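Local coordinates for protein P47 (Clostridium botulinum, PDB 6EKT), which probably binds lipids as a TULIP-family protein and may belong to a progenitor complex that protects botulinum neurotoxin A2 in the host gut, at residues F247-M260 / A394-L406. Numbering follows the deposited sequence.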
loop_
_atom_site.group_PDB
_atom_site.type_symbol
_atom_site.label_atom_id
_atom_site.label_comp_id
_atom_site.label_asym_id
_atom_site.label_seq_id
_atom_site.Cartn_x
_atom_site.Cartn_y
_atom_site.Cartn_z
ATOM N N PHE A 247 -7.335 3.809 -5.805
ATOM C CA PHE A 247 -8.528 3.191 -5.207
ATOM C C PHE A 247 -9.777 3.522 -6.060
ATOM O O PHE A 247 -10.558 2.631 -6.411
ATOM C CB PHE A 247 -8.697 3.675 -3.757
ATOM C CG PHE A 247 -9.966 3.214 -3.092
ATOM C CD1 PHE A 247 -10.174 1.862 -2.793
ATOM C CD2 PHE A 247 -10.974 4.137 -2.788
ATOM C CE1 PHE A 247 -11.356 1.439 -2.190
ATOM C CE2 PHE A 247 -12.159 3.721 -2.169
ATOM C CZ PHE A 247 -12.348 2.379 -1.869
ATOM N N LEU A 248 -9.933 4.796 -6.390
ATOM C CA LEU A 248 -11.062 5.245 -7.225
ATOM C C LEU A 248 -11.026 4.588 -8.599
ATOM O O LEU A 248 -12.045 4.100 -9.064
ATOM C CB LEU A 248 -11.060 6.768 -7.359
ATOM C CG LEU A 248 -11.429 7.556 -6.101
ATOM C CD1 LEU A 248 -11.238 9.052 -6.329
ATOM C CD2 LEU A 248 -12.865 7.261 -5.657
ATOM N N GLN A 249 -9.852 4.565 -9.229
ATOM C CA GLN A 249 -9.704 4.098 -10.593
ATOM C C GLN A 249 -9.935 2.590 -10.682
ATOM O O GLN A 249 -10.678 2.127 -11.563
ATOM C CB GLN A 249 -8.317 4.465 -11.148
ATOM C CG GLN A 249 -8.026 3.962 -12.565
ATOM C CD GLN A 249 -8.954 4.555 -13.617
ATOM O OE1 GLN A 249 -9.220 5.758 -13.624
ATOM N NE2 GLN A 249 -9.417 3.712 -14.528
ATOM N N ASN A 250 -9.359 1.847 -9.731
ATOM C CA ASN A 250 -9.275 0.395 -9.837
ATOM C C ASN A 250 -10.142 -0.422 -8.917
ATOM O O ASN A 250 -10.292 -1.635 -9.111
ATOM C CB ASN A 250 -7.817 -0.029 -9.697
ATOM C CG ASN A 250 -6.944 0.677 -10.684
ATOM O OD1 ASN A 250 -6.167 1.572 -10.316
ATOM N ND2 ASN A 250 -7.096 0.329 -11.957
ATOM N N MET A 251 -10.734 0.213 -7.923
ATOM C CA MET A 251 -11.649 -0.514 -7.056
ATOM C C MET A 251 -13.078 0.047 -7.074
ATOM O O MET A 251 -14.062 -0.712 -7.017
ATOM C CB MET A 251 -11.043 -0.626 -5.661
ATOM C CG MET A 251 -9.808 -1.501 -5.754
ATOM S SD MET A 251 -8.506 -1.121 -4.614
ATOM C CE MET A 251 -8.993 -2.267 -3.342
ATOM N N VAL A 252 -13.188 1.362 -7.201
ATOM C CA VAL A 252 -14.506 2.004 -7.191
ATOM C C VAL A 252 -15.132 2.120 -8.588
ATOM O O VAL A 252 -16.310 1.793 -8.743
ATOM C CB VAL A 252 -14.470 3.372 -6.471
ATOM C CG1 VAL A 252 -15.810 4.094 -6.549
ATOM C CG2 VAL A 252 -14.082 3.191 -5.007
ATOM N N LEU A 253 -14.367 2.589 -9.578
ATOM C CA LEU A 253 -14.922 2.926 -10.905
ATOM C C LEU A 253 -15.719 1.785 -11.538
ATOM O O LEU A 253 -16.775 2.033 -12.100
ATOM C CB LEU A 253 -13.837 3.436 -11.886
ATOM C CG LEU A 253 -14.292 4.155 -13.177
ATOM C CD1 LEU A 253 -14.939 5.504 -12.844
ATOM C CD2 LEU A 253 -13.143 4.350 -14.158
ATOM N N SER A 254 -15.238 0.549 -11.410
ATOM C CA SER A 254 -15.907 -0.619 -12.018
ATOM C C SER A 254 -16.962 -1.304 -11.132
ATOM O O SER A 254 -17.519 -2.359 -11.518
ATOM C CB SER A 254 -14.871 -1.648 -12.472
ATOM O OG SER A 254 -14.309 -2.264 -11.333
ATOM N N ARG A 255 -17.259 -0.705 -9.974
ATOM C CA ARG A 255 -18.259 -1.260 -9.057
ATOM C C ARG A 255 -19.372 -0.288 -8.665
ATOM O O ARG A 255 -20.423 -0.739 -8.249
ATOM C CB ARG A 255 -17.606 -1.805 -7.787
ATOM C CG ARG A 255 -16.633 -2.969 -8.017
ATOM C CD ARG A 255 -17.353 -4.236 -8.485
ATOM N NE ARG A 255 -18.454 -4.605 -7.591
ATOM C CZ ARG A 255 -19.399 -5.494 -7.878
ATOM N NH1 ARG A 255 -19.402 -6.128 -9.043
ATOM N NH2 ARG A 255 -20.356 -5.751 -6.997
ATOM N N LEU A 256 -19.138 1.023 -8.779
ATOM C CA LEU A 256 -20.138 2.027 -8.317
ATOM C C LEU A 256 -21.490 1.897 -9.041
ATOM O O LEU A 256 -22.516 2.272 -8.478
ATOM C CB LEU A 256 -19.613 3.461 -8.449
ATOM C CG LEU A 256 -19.447 4.091 -9.844
ATOM C CD1 LEU A 256 -20.700 4.847 -10.335
ATOM C CD2 LEU A 256 -18.245 5.035 -9.852
ATOM N N SER A 257 -21.466 1.370 -10.270
ATOM C CA SER A 257 -22.687 1.255 -11.100
ATOM C C SER A 257 -23.310 -0.150 -11.097
ATOM O O SER A 257 -24.240 -0.423 -11.874
ATOM C CB SER A 257 -22.398 1.706 -12.530
ATOM O OG SER A 257 -21.549 0.786 -13.200
ATOM N N SER A 258 -22.824 -1.027 -10.215
ATOM C CA SER A 258 -23.340 -2.410 -10.097
ATOM C C SER A 258 -24.854 -2.544 -9.825
ATOM O O SER A 258 -25.425 -3.574 -10.174
ATOM C CB SER A 258 -22.554 -3.221 -9.061
ATOM O OG SER A 258 -22.589 -2.566 -7.813
ATOM N N ASN A 259 -25.480 -1.532 -9.197
ATOM C CA ASN A 259 -26.933 -1.549 -8.941
ATOM C C ASN A 259 -27.715 -0.548 -9.813
ATOM O O ASN A 259 -28.885 -0.260 -9.538
ATOM C CB ASN A 259 -27.241 -1.322 -7.450
ATOM C CG ASN A 259 -26.589 -2.361 -6.544
ATOM O OD1 ASN A 259 -25.851 -2.022 -5.623
ATOM N ND2 ASN A 259 -26.835 -3.617 -6.815
ATOM N N MET A 260 -27.092 -0.085 -10.891
ATOM C CA MET A 260 -27.691 0.948 -11.744
ATOM C C MET A 260 -28.318 0.439 -13.036
ATOM O O MET A 260 -28.764 1.246 -13.845
ATOM C CB MET A 260 -26.659 2.024 -12.065
ATOM C CG MET A 260 -26.162 2.744 -10.826
ATOM S SD MET A 260 -25.111 4.125 -11.288
ATOM C CE MET A 260 -24.982 4.914 -9.697
ATOM N N ALA A 394 -29.900 2.658 -4.737
ATOM C CA ALA A 394 -28.966 1.943 -5.615
ATOM C C ALA A 394 -27.528 2.456 -5.473
ATOM O O ALA A 394 -26.629 1.888 -6.069
ATOM C CB ALA A 394 -29.414 2.050 -7.060
ATOM N N LEU A 395 -27.327 3.530 -4.714
ATOM C CA LEU A 395 -26.001 4.178 -4.635
ATOM C C LEU A 395 -24.976 3.434 -3.782
ATOM O O LEU A 395 -23.754 3.616 -3.958
ATOM C CB LEU A 395 -26.133 5.635 -4.174
ATOM C CG LEU A 395 -26.840 6.608 -5.126
ATOM C CD1 LEU A 395 -26.923 7.972 -4.472
ATOM C CD2 LEU A 395 -26.166 6.728 -6.491
ATOM N N GLY A 396 -25.459 2.613 -2.856
ATOM C CA GLY A 396 -24.592 1.695 -2.121
ATOM C C GLY A 396 -24.157 0.546 -3.023
ATOM O O GLY A 396 -24.904 0.135 -3.906
ATOM N N PHE A 397 -22.952 0.016 -2.808
ATOM C CA PHE A 397 -22.426 -1.068 -3.661
ATOM C C PHE A 397 -21.277 -1.793 -2.961
ATOM O O PHE A 397 -20.695 -1.260 -2.007
ATOM C CB PHE A 397 -21.958 -0.519 -5.032
ATOM C CG PHE A 397 -20.857 0.518 -4.932
ATOM C CD1 PHE A 397 -21.160 1.877 -4.721
ATOM C CD2 PHE A 397 -19.512 0.142 -5.051
ATOM C CE1 PHE A 397 -20.150 2.823 -4.623
ATOM C CE2 PHE A 397 -18.502 1.091 -4.957
ATOM C CZ PHE A 397 -18.821 2.424 -4.740
ATOM N N GLU A 398 -20.963 -2.992 -3.449
ATOM C CA GLU A 398 -19.919 -3.825 -2.879
ATOM C C GLU A 398 -18.651 -3.730 -3.717
ATOM O O GLU A 398 -18.711 -3.675 -4.947
ATOM C CB GLU A 398 -20.414 -5.277 -2.844
ATOM C CG GLU A 398 -19.838 -6.141 -1.740
ATOM C CD GLU A 398 -20.481 -7.531 -1.710
ATOM O OE1 GLU A 398 -21.718 -7.634 -1.791
ATOM O OE2 GLU A 398 -19.741 -8.521 -1.599
ATOM N N LEU A 399 -17.495 -3.718 -3.046
ATOM C CA LEU A 399 -16.245 -3.934 -3.736
ATOM C C LEU A 399 -16.065 -5.420 -3.947
ATOM O O LEU A 399 -16.655 -6.240 -3.229
ATOM C CB LEU A 399 -15.061 -3.389 -2.924
ATOM C CG LEU A 399 -15.065 -1.906 -2.518
ATOM C CD1 LEU A 399 -13.763 -1.610 -1.782
ATOM C CD2 LEU A 399 -15.225 -0.958 -3.703
ATOM N N ILE A 400 -15.247 -5.761 -4.934
ATOM C CA ILE A 400 -14.730 -7.114 -5.076
ATOM C C ILE A 400 -13.666 -7.268 -4.005
ATOM O O ILE A 400 -12.687 -6.493 -3.955
ATOM C CB ILE A 400 -14.081 -7.334 -6.452
ATOM C CG1 ILE A 400 -15.121 -7.182 -7.561
ATOM C CG2 ILE A 400 -13.374 -8.694 -6.522
ATOM C CD1 ILE A 400 -14.538 -6.557 -8.805
ATOM N N ASN A 401 -13.850 -8.258 -3.139
ATOM C CA ASN A 401 -12.826 -8.570 -2.168
ATOM C C ASN A 401 -11.790 -9.490 -2.815
ATOM O O ASN A 401 -11.988 -10.705 -2.845
ATOM C CB ASN A 401 -13.442 -9.185 -0.892
ATOM C CG ASN A 401 -12.391 -9.554 0.162
ATOM O OD1 ASN A 401 -11.218 -9.746 -0.147
ATOM N ND2 ASN A 401 -12.822 -9.673 1.413
ATOM N N ASN A 402 -10.717 -8.906 -3.359
ATOM C CA ASN A 402 -9.528 -9.670 -3.802
ATOM C C ASN A 402 -8.289 -9.272 -2.979
ATOM O O ASN A 402 -7.168 -9.236 -3.502
ATOM C CB ASN A 402 -9.262 -9.453 -5.303
ATOM C CG ASN A 402 -8.903 -8.007 -5.639
ATOM O OD1 ASN A 402 -9.094 -7.095 -4.832
ATOM N ND2 ASN A 402 -8.361 -7.797 -6.832
ATOM N N PHE A 403 -8.504 -8.999 -1.694
ATOM C CA PHE A 403 -7.522 -8.285 -0.865
ATOM C C PHE A 403 -6.287 -9.135 -0.557
ATOM O O PHE A 403 -5.160 -8.610 -0.534
ATOM C CB PHE A 403 -8.188 -7.755 0.413
ATOM C CG PHE A 403 -9.421 -6.876 0.156
ATOM C CD1 PHE A 403 -9.479 -6.014 -0.952
ATOM C CD2 PHE A 403 -10.502 -6.888 1.049
ATOM C CE1 PHE A 403 -10.595 -5.210 -1.183
ATOM C CE2 PHE A 403 -11.618 -6.075 0.826
ATOM C CZ PHE A 403 -11.657 -5.235 -0.289
ATOM N N VAL A 404 -6.501 -10.437 -0.351
ATOM C CA VAL A 404 -5.373 -11.386 -0.199
ATOM C C VAL A 404 -4.514 -11.347 -1.466
ATOM O O VAL A 404 -3.287 -11.233 -1.369
ATOM C CB VAL A 404 -5.831 -12.832 0.156
ATOM C CG1 VAL A 404 -4.681 -13.827 0.067
ATOM C CG2 VAL A 404 -6.433 -12.875 1.552
ATOM N N ASP A 405 -5.160 -11.427 -2.638
ATOM C CA ASP A 405 -4.450 -11.313 -3.922
ATOM C C ASP A 405 -3.690 -9.994 -4.069
ATOM O O ASP A 405 -2.536 -9.999 -4.513
ATOM C CB ASP A 405 -5.377 -11.517 -5.127
ATOM C CG ASP A 405 -5.946 -12.925 -5.208
ATOM O OD1 ASP A 405 -5.424 -13.866 -4.573
ATOM O OD2 ASP A 405 -6.952 -13.089 -5.915
ATOM N N LEU A 406 -4.318 -8.882 -3.681
ATOM C CA LEU A 406 -3.632 -7.585 -3.723
ATOM C C LEU A 406 -2.362 -7.601 -2.885
ATOM O O LEU A 406 -1.286 -7.199 -3.350
ATOM C CB LEU A 406 -4.547 -6.415 -3.293
ATOM C CG LEU A 406 -5.756 -6.077 -4.172
ATOM C CD1 LEU A 406 -6.373 -4.762 -3.728
ATOM C CD2 LEU A 406 -5.430 -6.015 -5.662
HETATM O O HOH W 1 -13.890 -3.478 -6.338
HETATM O O HOH W 2 -22.733 4.604 -6.588
HETATM O O HOH W 3 -24.750 0.972 -7.863
HETATM O O HOH W 4 -22.679 -4.225 -5.411
#
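Helix 244-252 and the turns that follow pack along segment 394-406, which holds the short strand 397-398, and F397 and L256 meet there in a CH-pi contact. L256 CA stands 3.5 Å from the centroid of the F397 ring and 2° off its normal, hence centred over one face. A chi1 of 60° folds the F397 ring back over its own backbone, flat against L256; V252 CG1 adds an apolar contact at CZ. The polar part rests on R255, whose bent chain carries NE to E398 O at 2.8 Å, with an N-H...O angle of 168° and the acceptor in the guanidinium plane; a weak bond from NH2 reaches the same oxygen. The R255 side chain crosses that of I400 at about a right angle, CD lying 3.7 Å from I400 CD1. The weakly bonded strand 397-398 pairs antiparallel with strand 352-368, F397 with F355 and L399 with A353, at a margin of the curled sheet in this TULIP-family protein, so the bond from R255 ties the 255-258 turn to that margin. Within this type I turn, S258 OG donates to R255 O (2.9 Å). One water joins L256 O and N259 N to A394 O; another bridges M251 O and I400 N. M251 CE meets L406 CD1 tip to tip at 3.6 Å, while L399 CD1 meets the edge of the F247 ring at CE1 (3.9 Å), a ring also stacked with F430.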